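Local coordinates for protein N-acetylglucosaminidase (Ostrinia furnacalis, PDB 3NSM) that hydrolyses single terminal beta-linked N-acetylglucosamine units from the non-reducing ends of chitooligosaccharides, working as a homodimer in chitin degradation, at residues T337-M342 with K396-L401; I422-T427 with R443-N448; L57-L62 with H172-R177; G191-T196 with E498-S503; S230-T235 with K251-A256. One frame throughout, in Å; residues are numbered along the deposited sequence.

Interaction 1: T337-M342 with K396-L401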
# COMPACT_ATOMS: atom_id res chain seq x y z
N THR A 337 -22.66 15.68 13.10
CA THR A 337 -21.82 15.44 14.27
C THR A 337 -22.47 15.94 15.56
O THR A 337 -23.06 17.02 15.60
CB THR A 337 -20.37 15.99 14.12
OG1 THR A 337 -19.55 15.45 15.17
CG2 THR A 337 -20.32 17.52 14.16
N ASP A 338 -22.35 15.13 16.60
CA ASP A 338 -22.83 15.47 17.94
C ASP A 338 -21.65 15.86 18.82
O ASP A 338 -21.84 16.23 19.98
CB ASP A 338 -23.56 14.27 18.57
CG ASP A 338 -22.77 12.97 18.45
OD1 ASP A 338 -22.29 12.67 17.34
OD2 ASP A 338 -22.63 12.25 19.46
N ILE A 339 -20.44 15.77 18.27
CA ILE A 339 -19.21 16.02 19.03
C ILE A 339 -18.25 16.89 18.20
O ILE A 339 -18.23 16.80 16.98
CB ILE A 339 -18.51 14.68 19.40
CG1 ILE A 339 -19.44 13.79 20.24
CG2 ILE A 339 -17.20 14.92 20.13
CD1 ILE A 339 -19.18 12.31 20.05
N PHE A 340 -17.45 17.71 18.87
CA PHE A 340 -16.43 18.50 18.18
C PHE A 340 -15.07 18.20 18.79
O PHE A 340 -14.93 18.11 20.02
CB PHE A 340 -16.76 20.00 18.24
CG PHE A 340 -15.87 20.86 17.38
CD1 PHE A 340 -15.27 22.00 17.91
CD2 PHE A 340 -15.63 20.54 16.04
CE1 PHE A 340 -14.44 22.82 17.12
CE2 PHE A 340 -14.81 21.35 15.25
CZ PHE A 340 -14.21 22.49 15.79
N HIS A 341 -14.09 18.01 17.92
CA HIS A 341 -12.74 17.72 18.35
C HIS A 341 -11.92 19.00 18.20
O HIS A 341 -11.93 19.63 17.14
CB HIS A 341 -12.16 16.57 17.53
CG HIS A 341 -10.96 15.91 18.15
ND1 HIS A 341 -9.86 16.62 18.57
CD2 HIS A 341 -10.68 14.61 18.39
CE1 HIS A 341 -8.96 15.79 19.07
NE2 HIS A 341 -9.44 14.56 18.97
N MET A 342 -11.24 19.40 19.28
CA MET A 342 -10.53 20.68 19.31
C MET A 342 -9.03 20.49 19.44
O MET A 342 -8.29 21.44 19.72
CB MET A 342 -11.09 21.59 20.41
CG MET A 342 -12.55 21.99 20.16
SD MET A 342 -13.17 23.27 21.28
CE MET A 342 -12.34 24.73 20.64
N LYS A 396 -24.30 23.59 23.57
CA LYS A 396 -23.20 22.94 24.26
C LYS A 396 -23.17 21.50 23.79
O LYS A 396 -24.19 20.81 23.82
CB LYS A 396 -23.38 23.02 25.78
CG LYS A 396 -22.13 22.64 26.57
CD LYS A 396 -22.24 23.02 28.05
CE LYS A 396 -20.88 23.44 28.59
NZ LYS A 396 -20.85 23.49 30.08
N LEU A 397 -22.02 21.06 23.30
CA LEU A 397 -21.85 19.69 22.83
C LEU A 397 -20.53 19.18 23.37
O LEU A 397 -19.68 19.99 23.73
CB LEU A 397 -21.91 19.64 21.29
CG LEU A 397 -20.72 20.03 20.40
CD1 LEU A 397 -21.11 19.82 18.95
CD2 LEU A 397 -20.25 21.46 20.63
N PRO A 398 -20.35 17.85 23.47
CA PRO A 398 -19.10 17.37 24.04
C PRO A 398 -17.90 17.74 23.18
O PRO A 398 -18.01 17.76 21.95
CB PRO A 398 -19.28 15.85 24.06
CG PRO A 398 -20.74 15.61 23.90
CD PRO A 398 -21.25 16.75 23.09
N LEU A 399 -16.77 18.04 23.81
CA LEU A 399 -15.56 18.40 23.09
C LEU A 399 -14.44 17.42 23.40
O LEU A 399 -14.31 16.97 24.54
CB LEU A 399 -15.10 19.82 23.45
CG LEU A 399 -16.09 20.98 23.34
CD1 LEU A 399 -15.55 22.24 24.02
CD2 LEU A 399 -16.48 21.26 21.88
N ILE A 400 -13.64 17.11 22.39
CA ILE A 400 -12.50 16.20 22.56
C ILE A 400 -11.17 16.95 22.53
O ILE A 400 -10.96 17.85 21.72
CB ILE A 400 -12.50 15.06 21.51
CG1 ILE A 400 -13.87 14.38 21.44
CG2 ILE A 400 -11.40 14.04 21.81
CD1 ILE A 400 -14.04 13.44 20.27
N LEU A 401 -10.28 16.56 23.45
CA LEU A 401 -8.88 16.97 23.42
C LEU A 401 -8.00 15.75 23.63
O LEU A 401 -8.43 14.77 24.23
CB LEU A 401 -8.58 18.01 24.50
CG LEU A 401 -9.23 19.40 24.45
CD1 LEU A 401 -8.80 20.16 25.69
CD2 LEU A 401 -8.84 20.17 23.20
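I400 lays its CG2 methyl over one face of the H341 imidazole, 3.8 Å from the ring centroid, in a CH-pi contact between neighbouring strands 340-343 and 399-402 of the parallel TIM barrel. The methyl sits toward the rim of the ring, and the two side chains meet at about a right angle. A beta-branched residue suits this place because its other branch serves a second neighbour: CD1 of I400 presses on CG2 of I339 at 3.5 Å, tighter than an ordinary van der Waals contact.

On the other face of the sheet, CD2 of L399 touches CB of F340 at 3.9 Å. With CG anti to the backbone N (chi1 -171°), the phenyl ring of F340 leads away from L399 and meets Y327 and F393, on the helices that clothe the barrel. M342 brings its SD to CD1 of L399 at 3.8 Å.

Further out, the D338 carboxylate forms a salt bridge with R271, while H341 stacks on H222 and its ND1 is hydrogen-bonded to G343 N, which should restrict rotation of the ring. The backbone holds the strands in parallel register: F340 N donates to P398 O and I400 N to F340 O. The last bond runs from M342 N to I400 O at 2.9 Å, nearly straight at 171°.

Interaction 2: I422-T427 with R443-N448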
# COMPACT_ATOMS: atom_id res chain seq x y z
N ILE A 422 -14.17 15.09 26.51
CA ILE A 422 -13.72 13.71 26.32
C ILE A 422 -12.23 13.76 25.98
O ILE A 422 -11.80 14.63 25.23
CB ILE A 422 -14.49 13.04 25.17
CG1 ILE A 422 -15.99 13.05 25.47
CG2 ILE A 422 -13.98 11.62 24.94
CD1 ILE A 422 -16.88 12.96 24.25
N ILE A 423 -11.46 12.84 26.54
CA ILE A 423 -10.03 12.84 26.32
C ILE A 423 -9.64 11.68 25.40
O ILE A 423 -9.99 10.52 25.67
CB ILE A 423 -9.23 12.76 27.65
CG1 ILE A 423 -9.81 13.73 28.70
CG2 ILE A 423 -7.74 13.00 27.41
CD1 ILE A 423 -9.66 15.22 28.36
N GLN A 424 -8.96 12.01 24.30
CA GLN A 424 -8.44 10.98 23.40
C GLN A 424 -7.03 10.60 23.83
O GLN A 424 -6.17 11.47 24.00
CB GLN A 424 -8.47 11.43 21.94
CG GLN A 424 -8.21 10.27 20.96
CD GLN A 424 -8.54 10.58 19.49
OE1 GLN A 424 -8.30 9.75 18.62
NE2 GLN A 424 -9.08 11.76 19.22
N VAL A 425 -6.80 9.30 23.99
CA VAL A 425 -5.56 8.82 24.60
C VAL A 425 -4.60 8.23 23.59
O VAL A 425 -4.95 7.28 22.90
CB VAL A 425 -5.86 7.75 25.68
CG1 VAL A 425 -4.57 7.36 26.41
CG2 VAL A 425 -6.89 8.26 26.67
N TRP A 426 -3.39 8.78 23.51
CA TRP A 426 -2.36 8.24 22.63
C TRP A 426 -1.31 7.43 23.40
O TRP A 426 -0.60 6.63 22.80
CB TRP A 426 -1.68 9.33 21.78
CG TRP A 426 -0.91 10.36 22.57
CD1 TRP A 426 -1.33 11.62 22.88
CD2 TRP A 426 0.41 10.23 23.12
NE1 TRP A 426 -0.37 12.28 23.61
CE2 TRP A 426 0.71 11.45 23.77
CE3 TRP A 426 1.36 9.20 23.14
CZ2 TRP A 426 1.93 11.67 24.43
CZ3 TRP A 426 2.58 9.42 23.80
CH2 TRP A 426 2.85 10.64 24.43
N THR A 427 -1.22 7.64 24.71
CA THR A 427 -0.27 6.91 25.56
C THR A 427 -0.55 5.41 25.54
O THR A 427 -1.64 4.99 25.17
CB THR A 427 -0.29 7.42 27.02
OG1 THR A 427 -1.58 7.17 27.60
CG2 THR A 427 0.02 8.90 27.10
N ARG A 443 -14.21 10.59 30.43
CA ARG A 443 -14.49 9.60 29.38
C ARG A 443 -13.36 9.56 28.36
O ARG A 443 -12.77 10.59 28.02
CB ARG A 443 -15.82 9.87 28.67
CG ARG A 443 -17.01 10.01 29.58
CD ARG A 443 -17.53 11.43 29.55
NE ARG A 443 -18.76 11.54 28.78
CZ ARG A 443 -19.23 12.66 28.25
NH1 ARG A 443 -18.55 13.80 28.39
NH2 ARG A 443 -20.37 12.65 27.58
N LEU A 444 -13.05 8.36 27.87
CA LEU A 444 -11.88 8.18 27.04
C LEU A 444 -12.16 7.58 25.67
O LEU A 444 -13.11 6.81 25.49
CB LEU A 444 -10.82 7.34 27.76
CG LEU A 444 -10.29 7.74 29.13
CD1 LEU A 444 -9.23 6.75 29.54
CD2 LEU A 444 -9.71 9.15 29.13
N ILE A 445 -11.35 7.99 24.70
CA ILE A 445 -11.28 7.33 23.41
C ILE A 445 -9.85 6.82 23.26
O ILE A 445 -8.89 7.59 23.37
CB ILE A 445 -11.65 8.28 22.25
CG1 ILE A 445 -13.13 8.65 22.32
CG2 ILE A 445 -11.29 7.63 20.89
CD1 ILE A 445 -13.52 9.88 21.51
N MET A 446 -9.71 5.53 23.07
CA MET A 446 -8.43 4.89 23.02
C MET A 446 -7.77 4.89 21.63
O MET A 446 -8.32 4.41 20.68
CB MET A 446 -8.58 3.47 23.48
CG MET A 446 -7.68 3.11 24.59
SD MET A 446 -7.94 4.06 26.04
CE MET A 446 -6.31 4.26 26.54
N SER A 447 -6.59 5.44 21.57
CA SER A 447 -5.77 5.46 20.38
C SER A 447 -4.33 5.22 20.75
O SER A 447 -3.47 5.91 20.27
CB SER A 447 -5.91 6.79 19.65
OG SER A 447 -7.18 6.96 19.14
N ASN A 448 -4.07 4.24 21.60
CA ASN A 448 -2.74 4.05 22.14
C ASN A 448 -1.77 3.84 21.01
O ASN A 448 -2.00 3.04 20.17
CB ASN A 448 -2.72 2.81 22.98
CG ASN A 448 -4.00 2.56 23.64
OD1 ASN A 448 -4.80 1.84 23.16
ND2 ASN A 448 -4.19 3.17 24.77
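V425 lies alongside M446, both side chains pointing the same way. From its CB outward, the valine divides its contacts: CB and CG1 both rest on the M446 methyl CE, each at 3.6 Å, while CG2 turns across to CD2 of L444 at 3.8 Å. With CG1 anti to the backbone N (chi1 -174°), CG1 is placed by M446 and CG2 by L444, and a short forked side chain fits between two longer flexible ones. I434 of helix 432-439 packs on V425 and M446 from outside, as expected of the beta-alpha-beta unit in which this helix links strands 421-425 and 443-446 of the TIM barrel. On the interior face, Q424 runs its CG beside CG2 of I445 at 4.1 Å and brings its amide close to the S447 hydroxyl, which bonds to E498 O. Were Q424 replaced by alanine, a gap would probably open beside I445 CG2 and the buried S447 side chain would lose a polar neighbour. The backbones are joined by alternating bonds, among them V425 N to I445 O at 2.8 Å. Beyond the strands, N448 ND2 donates to T427 O at 3.2 Å, with the oxygen in the plane of the amide, while N448 OD1 is held by N481.

Interaction 3: L57-L62 with H172-R177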
# COMPACT_ATOMS: atom_id res chain seq x y z
N LEU A 57 -27.17 -24.83 4.05
CA LEU A 57 -27.22 -23.71 3.13
C LEU A 57 -28.33 -23.94 2.12
O LEU A 57 -28.72 -25.09 1.89
CB LEU A 57 -25.89 -23.60 2.37
CG LEU A 57 -24.62 -23.23 3.13
CD1 LEU A 57 -23.40 -23.58 2.31
CD2 LEU A 57 -24.60 -21.76 3.53
N SER A 58 -28.82 -22.87 1.52
CA SER A 58 -29.85 -22.97 0.49
C SER A 58 -29.45 -22.20 -0.74
O SER A 58 -28.87 -21.12 -0.64
CB SER A 58 -31.20 -22.46 1.02
OG SER A 58 -31.52 -23.06 2.26
N LYS A 59 -29.76 -22.75 -1.91
CA LYS A 59 -29.44 -22.09 -3.17
C LYS A 59 -30.42 -20.95 -3.42
O LYS A 59 -31.64 -21.10 -3.26
CB LYS A 59 -29.45 -23.09 -4.32
CG LYS A 59 -29.00 -22.49 -5.65
CD LYS A 59 -28.96 -23.53 -6.76
CE LYS A 59 -30.35 -23.97 -7.19
NZ LYS A 59 -30.31 -24.73 -8.47
N ILE A 60 -29.87 -19.81 -3.82
CA ILE A 60 -30.60 -18.56 -3.91
C ILE A 60 -30.52 -18.00 -5.32
O ILE A 60 -29.45 -18.04 -5.94
CB ILE A 60 -30.00 -17.52 -2.91
CG1 ILE A 60 -30.19 -17.98 -1.46
CG2 ILE A 60 -30.53 -16.11 -3.16
CD1 ILE A 60 -31.59 -18.47 -1.11
N ASN A 61 -31.64 -17.49 -5.82
CA ASN A 61 -31.67 -16.73 -7.07
C ASN A 61 -31.32 -15.27 -6.80
O ASN A 61 -32.08 -14.55 -6.14
CB ASN A 61 -33.04 -16.85 -7.75
CG ASN A 61 -33.02 -16.41 -9.22
OD1 ASN A 61 -33.82 -16.90 -10.02
ND2 ASN A 61 -32.13 -15.50 -9.57
N LEU A 62 -30.17 -14.84 -7.31
CA LEU A 62 -29.64 -13.50 -7.10
C LEU A 62 -30.61 -12.39 -7.55
O LEU A 62 -30.64 -11.31 -6.97
CB LEU A 62 -28.28 -13.37 -7.81
CG LEU A 62 -27.33 -12.18 -7.59
CD1 LEU A 62 -27.51 -11.13 -8.67
CD2 LEU A 62 -27.42 -11.58 -6.18
N HIS A 172 -23.04 -21.74 -7.75
CA HIS A 172 -24.28 -21.48 -7.04
C HIS A 172 -24.06 -20.41 -5.98
O HIS A 172 -23.08 -20.46 -5.23
CB HIS A 172 -24.80 -22.74 -6.33
CG HIS A 172 -25.28 -23.81 -7.26
ND1 HIS A 172 -25.53 -25.10 -6.84
CD2 HIS A 172 -25.54 -23.79 -8.59
CE1 HIS A 172 -25.93 -25.82 -7.86
NE2 HIS A 172 -25.94 -25.06 -8.94
N LEU A 173 -24.98 -19.45 -5.93
CA LEU A 173 -25.06 -18.53 -4.82
C LEU A 173 -25.86 -19.19 -3.70
O LEU A 173 -27.00 -19.63 -3.91
CB LEU A 173 -25.68 -17.20 -5.24
CG LEU A 173 -25.74 -16.09 -4.18
CD1 LEU A 173 -24.35 -15.69 -3.69
CD2 LEU A 173 -26.48 -14.89 -4.74
N LEU A 174 -25.26 -19.26 -2.52
CA LEU A 174 -25.89 -19.92 -1.39
C LEU A 174 -26.11 -18.95 -0.23
O LEU A 174 -25.58 -17.84 -0.22
CB LEU A 174 -25.05 -21.12 -0.92
CG LEU A 174 -24.58 -22.14 -1.97
CD1 LEU A 174 -23.65 -23.15 -1.32
CD2 LEU A 174 -25.74 -22.84 -2.66
N MET A 175 -26.91 -19.39 0.74
CA MET A 175 -27.25 -18.59 1.90
C MET A 175 -27.53 -19.52 3.07
O MET A 175 -28.14 -20.57 2.90
CB MET A 175 -28.49 -17.75 1.60
CG MET A 175 -28.74 -16.65 2.61
SD MET A 175 -30.48 -16.17 2.71
CE MET A 175 -30.83 -15.72 1.03
N VAL A 176 -27.10 -19.11 4.26
CA VAL A 176 -27.36 -19.86 5.49
C VAL A 176 -28.87 -19.99 5.73
O VAL A 176 -29.60 -19.00 5.69
CB VAL A 176 -26.67 -19.21 6.69
CG1 VAL A 176 -26.76 -20.11 7.90
CG2 VAL A 176 -25.23 -18.90 6.37
N ARG A 177 -29.32 -21.22 5.98
CA ARG A 177 -30.75 -21.55 5.95
C ARG A 177 -31.49 -21.13 7.21
O ARG A 177 -32.58 -20.56 7.14
CB ARG A 177 -30.97 -23.04 5.68
CG ARG A 177 -32.39 -23.38 5.22
CD ARG A 177 -32.58 -24.88 5.01
NE ARG A 177 -32.67 -25.60 6.27
CZ ARG A 177 -32.69 -26.93 6.39
NH1 ARG A 177 -32.64 -27.70 5.30
NH2 ARG A 177 -32.77 -27.49 7.59
O HOH W 1 -27.39 -20.02 -7.47
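K59 and H172 make the one aromatic contact here: CD of the lysine stands 3.7 Å above the centre of the imidazole, only 8° off the ring normal, in a CH-pi arrangement. A lysine suits the place because its long aliphatic stem can lie over a ring while its end goes elsewhere; the bend at chi3 (71°) then turns CE and NZ onward, and NZ bonds to T103 OG1. A serine in place of H172 would remove the flat surface under K59 CD and is likely to leave the lysine stem less restrained, held mainly by its NZ bond to T103.

Among the apolar contacts, I60 CG1 is pressed against M175 CE at 3.4 Å, tighter than usual. L57 and L174 cross at about a right angle, their CD1 atoms 3.7 Å apart, and L62 CD2 meets L173 CD2, with V90 of helix 86-91 also packed on both leucines.

These residues belong to antiparallel neighbours, strands 57-69 and 172-183, in the mixed sheet of the N-terminal domain, away from the annotated catalytic residues. Their backbone bonds follow the antiparallel pattern: S58 and M175 form the hydrogen-bonded pair, S58 N donating to M175 O at 2.8 Å and M175 N to S58 O over a more bent path. I60 N continues to L173 O at 2.9 Å. Where the strands splay, a water accepts from L173 N and lies 3.2 Å from I60 O.

Interaction 4: G191-T196 with E498-S503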
# COMPACT_ATOMS: atom_id res chain seq x y z
N GLY A 191 -13.98 4.21 15.65
CA GLY A 191 -13.52 5.24 14.77
C GLY A 191 -12.23 5.09 14.02
O GLY A 191 -11.43 4.28 14.35
N ILE A 192 -12.07 5.91 12.99
CA ILE A 192 -10.81 6.08 12.29
C ILE A 192 -10.54 7.58 12.21
O ILE A 192 -11.42 8.36 11.83
CB ILE A 192 -10.86 5.46 10.86
CG1 ILE A 192 -10.96 3.93 10.97
CG2 ILE A 192 -9.64 5.89 10.03
CD1 ILE A 192 -11.24 3.22 9.68
N LEU A 193 -9.33 7.97 12.61
CA LEU A 193 -8.83 9.33 12.44
C LEU A 193 -8.08 9.40 11.11
O LEU A 193 -7.09 8.67 10.91
CB LEU A 193 -7.89 9.73 13.60
CG LEU A 193 -7.31 11.15 13.68
CD1 LEU A 193 -6.81 11.41 15.08
CD2 LEU A 193 -6.17 11.42 12.69
N LEU A 194 -8.55 10.26 10.21
CA LEU A 194 -7.88 10.49 8.93
C LEU A 194 -7.35 11.90 8.85
O LEU A 194 -8.11 12.87 8.81
CB LEU A 194 -8.82 10.24 7.75
CG LEU A 194 -8.17 10.25 6.37
CD1 LEU A 194 -7.27 9.03 6.18
CD2 LEU A 194 -9.23 10.32 5.27
N ASP A 195 -6.03 12.01 8.82
CA ASP A 195 -5.33 13.27 8.72
C ASP A 195 -5.27 13.65 7.22
O ASP A 195 -4.64 12.96 6.42
CB ASP A 195 -3.96 13.09 9.38
CG ASP A 195 -2.96 14.17 9.04
OD1 ASP A 195 -1.77 13.95 9.36
OD2 ASP A 195 -3.33 15.22 8.46
N THR A 196 -5.99 14.70 6.84
CA THR A 196 -6.01 15.14 5.42
C THR A 196 -5.32 16.49 5.25
O THR A 196 -5.65 17.26 4.32
CB THR A 196 -7.44 15.22 4.83
OG1 THR A 196 -8.17 16.28 5.47
CG2 THR A 196 -8.19 13.90 4.98
N GLU A 498 -10.09 4.36 18.44
CA GLU A 498 -9.90 4.96 17.13
C GLU A 498 -8.53 4.63 16.58
O GLU A 498 -7.51 4.88 17.25
CB GLU A 498 -10.06 6.48 17.23
CG GLU A 498 -10.22 7.17 15.90
CD GLU A 498 -10.81 8.54 16.07
OE1 GLU A 498 -10.05 9.47 16.39
OE2 GLU A 498 -12.03 8.68 15.88
N ALA A 499 -8.50 4.07 15.38
CA ALA A 499 -7.26 3.86 14.66
C ALA A 499 -6.85 5.20 14.06
O ALA A 499 -7.65 5.85 13.39
CB ALA A 499 -7.44 2.81 13.58
N ALA A 500 -5.62 5.62 14.31
CA ALA A 500 -5.14 6.91 13.84
C ALA A 500 -4.24 6.76 12.62
O ALA A 500 -3.17 6.15 12.70
CB ALA A 500 -4.40 7.64 14.95
N LEU A 501 -4.68 7.31 11.49
CA LEU A 501 -3.81 7.39 10.32
C LEU A 501 -3.29 8.82 10.13
O LEU A 501 -3.91 9.65 9.45
CB LEU A 501 -4.53 6.88 9.06
CG LEU A 501 -3.77 6.97 7.72
CD1 LEU A 501 -2.40 6.33 7.80
CD2 LEU A 501 -4.60 6.35 6.60
N TRP A 502 -2.15 9.10 10.75
CA TRP A 502 -1.42 10.34 10.51
C TRP A 502 -0.79 10.27 9.12
O TRP A 502 -0.43 9.18 8.64
CB TRP A 502 -0.36 10.56 11.59
CG TRP A 502 -0.96 10.57 12.97
CD1 TRP A 502 -0.81 9.62 13.93
CD2 TRP A 502 -1.82 11.57 13.53
NE1 TRP A 502 -1.52 9.96 15.06
CE2 TRP A 502 -2.15 11.15 14.84
CE3 TRP A 502 -2.36 12.78 13.05
CZ2 TRP A 502 -2.98 11.90 15.68
CZ3 TRP A 502 -3.18 13.52 13.89
CH2 TRP A 502 -3.48 13.08 15.20
N SER A 503 -0.69 11.41 8.45
CA SER A 503 -0.46 11.37 7.01
C SER A 503 0.82 12.03 6.53
O SER A 503 0.91 12.41 5.35
CB SER A 503 -1.67 11.93 6.27
OG SER A 503 -2.81 11.12 6.53
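L193 crosses the W502 indole obliquely: its CD2 lies over one face of the six-membered ring, 4.0 Å from the centroid and toward the rim, while CD1 reaches CH2 at 3.7 Å. The edge of the same indole, near CE3, meets D195 OD1 in the ring plane, so a methyl and a carboxylate oxygen each take the side that suits them. D195 and S503 are clasped twice. S503 OG donates to D195 O at 2.6 Å, in the carbonyl plane on a lone pair, and S503 N reaches D195 OD1 at 2.9 Å from above the carboxylate plane; R198 adds a salt bridge to OD1. On the other face, L194 and L501 lie side by side. G191 must lack a side chain, since a CB there would stand about 2.6 Å from E498 OE2, an oxygen hydrogen-bonded to Y189 OH. Parallel backbone bonds join strands 189-195 and 494-501, first and last of the eight, closing the TIM barrel with D195 and W502 near D227 and H281, the probable active-site residues.

Interaction 5: S230-T235 with K251-A256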
# COMPACT_ATOMS: atom_id res chain seq x y z
N SER A 230 -1.00 22.24 5.78
CA SER A 230 -2.02 22.72 4.84
C SER A 230 -3.38 23.01 5.49
O SER A 230 -3.68 22.51 6.59
CB SER A 230 -2.20 21.74 3.68
OG SER A 230 -2.85 20.55 4.11
N PHE A 231 -4.18 23.80 4.78
CA PHE A 231 -5.52 24.17 5.19
C PHE A 231 -6.47 23.92 4.01
O PHE A 231 -6.83 24.85 3.30
CB PHE A 231 -5.55 25.65 5.59
CG PHE A 231 -6.70 26.04 6.47
CD1 PHE A 231 -6.46 26.45 7.78
CD2 PHE A 231 -8.01 26.03 6.00
CE1 PHE A 231 -7.52 26.82 8.61
CE2 PHE A 231 -9.07 26.39 6.82
CZ PHE A 231 -8.82 26.79 8.12
N PRO A 232 -6.87 22.65 3.79
CA PRO A 232 -7.75 22.33 2.66
C PRO A 232 -9.23 22.62 2.90
O PRO A 232 -10.01 22.58 1.96
CB PRO A 232 -7.54 20.83 2.47
CG PRO A 232 -7.25 20.33 3.84
CD PRO A 232 -6.49 21.43 4.54
N PHE A 233 -9.61 22.90 4.15
CA PHE A 233 -11.02 23.15 4.48
C PHE A 233 -11.50 24.49 3.92
O PHE A 233 -10.95 25.54 4.24
CB PHE A 233 -11.27 23.09 6.00
CG PHE A 233 -12.65 23.56 6.41
CD1 PHE A 233 -12.82 24.69 7.20
CD2 PHE A 233 -13.79 22.88 5.98
CE1 PHE A 233 -14.08 25.12 7.58
CE2 PHE A 233 -15.07 23.31 6.34
CZ PHE A 233 -15.22 24.43 7.14
N VAL A 234 -12.54 24.44 3.10
CA VAL A 234 -13.05 25.67 2.48
C VAL A 234 -13.92 26.47 3.45
O VAL A 234 -15.11 26.20 3.62
CB VAL A 234 -13.78 25.41 1.14
CG1 VAL A 234 -14.48 26.68 0.65
CG2 VAL A 234 -12.79 24.92 0.09
N THR A 235 -13.30 27.44 4.11
CA THR A 235 -14.05 28.37 4.95
C THR A 235 -14.47 29.60 4.16
O THR A 235 -13.63 30.40 3.75
CB THR A 235 -13.31 28.75 6.27
OG1 THR A 235 -13.94 29.89 6.86
CG2 THR A 235 -11.83 29.05 6.03
N LYS A 251 -6.77 20.82 -4.40
CA LYS A 251 -6.62 20.04 -3.19
C LYS A 251 -7.32 20.74 -2.02
O LYS A 251 -6.69 21.19 -1.06
CB LYS A 251 -5.14 19.77 -2.92
CG LYS A 251 -4.56 18.82 -3.94
CD LYS A 251 -3.14 18.43 -3.62
CE LYS A 251 -2.75 17.24 -4.48
NZ LYS A 251 -1.28 17.11 -4.60
N VAL A 252 -8.64 20.84 -2.14
CA VAL A 252 -9.47 21.49 -1.14
C VAL A 252 -10.70 20.63 -0.89
O VAL A 252 -11.02 19.71 -1.67
CB VAL A 252 -9.89 22.94 -1.56
CG1 VAL A 252 -8.67 23.87 -1.70
CG2 VAL A 252 -10.73 22.93 -2.84
N TYR A 253 -11.39 20.92 0.21
CA TYR A 253 -12.66 20.29 0.52
C TYR A 253 -13.76 21.36 0.57
O TYR A 253 -13.90 22.09 1.54
CB TYR A 253 -12.55 19.51 1.83
CG TYR A 253 -11.49 18.44 1.79
CD1 TYR A 253 -11.64 17.32 0.97
CD2 TYR A 253 -10.34 18.55 2.57
CE1 TYR A 253 -10.67 16.32 0.94
CE2 TYR A 253 -9.35 17.55 2.53
CZ TYR A 253 -9.53 16.45 1.72
OH TYR A 253 -8.59 15.46 1.68
N THR A 254 -14.52 21.44 -0.52
CA THR A 254 -15.56 22.45 -0.66
C THR A 254 -16.75 22.10 0.21
O THR A 254 -16.86 20.96 0.67
CB THR A 254 -16.02 22.59 -2.13
OG1 THR A 254 -16.58 21.34 -2.58
CG2 THR A 254 -14.85 22.98 -3.04
N LYS A 255 -17.65 23.06 0.42
CA LYS A 255 -18.88 22.80 1.16
C LYS A 255 -19.67 21.68 0.51
O LYS A 255 -20.23 20.82 1.21
CB LYS A 255 -19.74 24.07 1.26
CG LYS A 255 -19.06 25.24 1.95
CD LYS A 255 -20.02 26.38 2.26
CE LYS A 255 -20.46 27.11 0.98
NZ LYS A 255 -21.23 28.35 1.29
N ALA A 256 -19.70 21.68 -0.82
CA ALA A 256 -20.39 20.64 -1.59
C ALA A 256 -19.74 19.27 -1.38
O ALA A 256 -20.44 18.28 -1.18
CB ALA A 256 -20.42 21.00 -3.08
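P232 packs tightly against Y253, the two side chains lying side by side and pointing the same way. CB of the proline meets the ring atom CD2 of Y253 at 3.6 Å, and CG meets CE2 at 3.7 Å. A rigid, compact proline offers the ring a fixed apolar surface, and the tyrosine is held from several directions besides: Y200 stacks on it, W223 meets it edge-to-face, and its buried hydroxyl bonds to Y201 O. Two backbone bonds clamp this side, Y253 N to P232 O at 2.8 Å and V234 N to Y253 O at 3.1 Å, each donor tilted from its carbonyl plane. They form a single bridge between two irregular stretches of backbone, just ahead of helix 255-267. V234 fits closely here too, its CB 3.3 Å from Y253 O. With CG1 anti to the backbone N (chi1 171°), CG2 of V234 turns to V252 CB at 3.9 Å.

The other side is looser and partly open to solvent. T254 meets V234 CG2 through its CA at 3.8 Å, and K255 barely touches V234. K251 leads its amine away from the contact to a salt bridge with E561 of the second subunit, a task that calls for a long charged side chain.

T254, whose OG1 bonds to A257 N, is the N-cap of helix 255-267. The arrangement thus belongs to a long beta-alpha loop of the TIM barrel, which includes the short helix 240-245, runs from strand 220-224 to helix 255-267 and carries D227, inferred to belong to the charge relay.

Overall arrangement
Interactions 1, 2 and 4 belong to one closed parallel barrel. Interactions 1 and 2 lie with centres 14 Å apart and touch through neighbouring strands 399-402 and 421-425; interactions 2 and 4, whose centres are 13 Å apart, touch through strands 443-446 and 494-501. Interaction 4 joins the ends of the barrel in sequence, so interactions 5, 1 and 2 follow in that order within the loop it closes. Interaction 5 touches interaction 4 through T196 and lies in the loop after strand 220-224, near the probable active site. Interaction 3 comes first along the chain, in the N-terminal domain, its centre about 38 Å from that of interaction 4. The probable catalytic residues lie at the C-terminal ends of the barrel strands, whereas interaction 3 is remote from them.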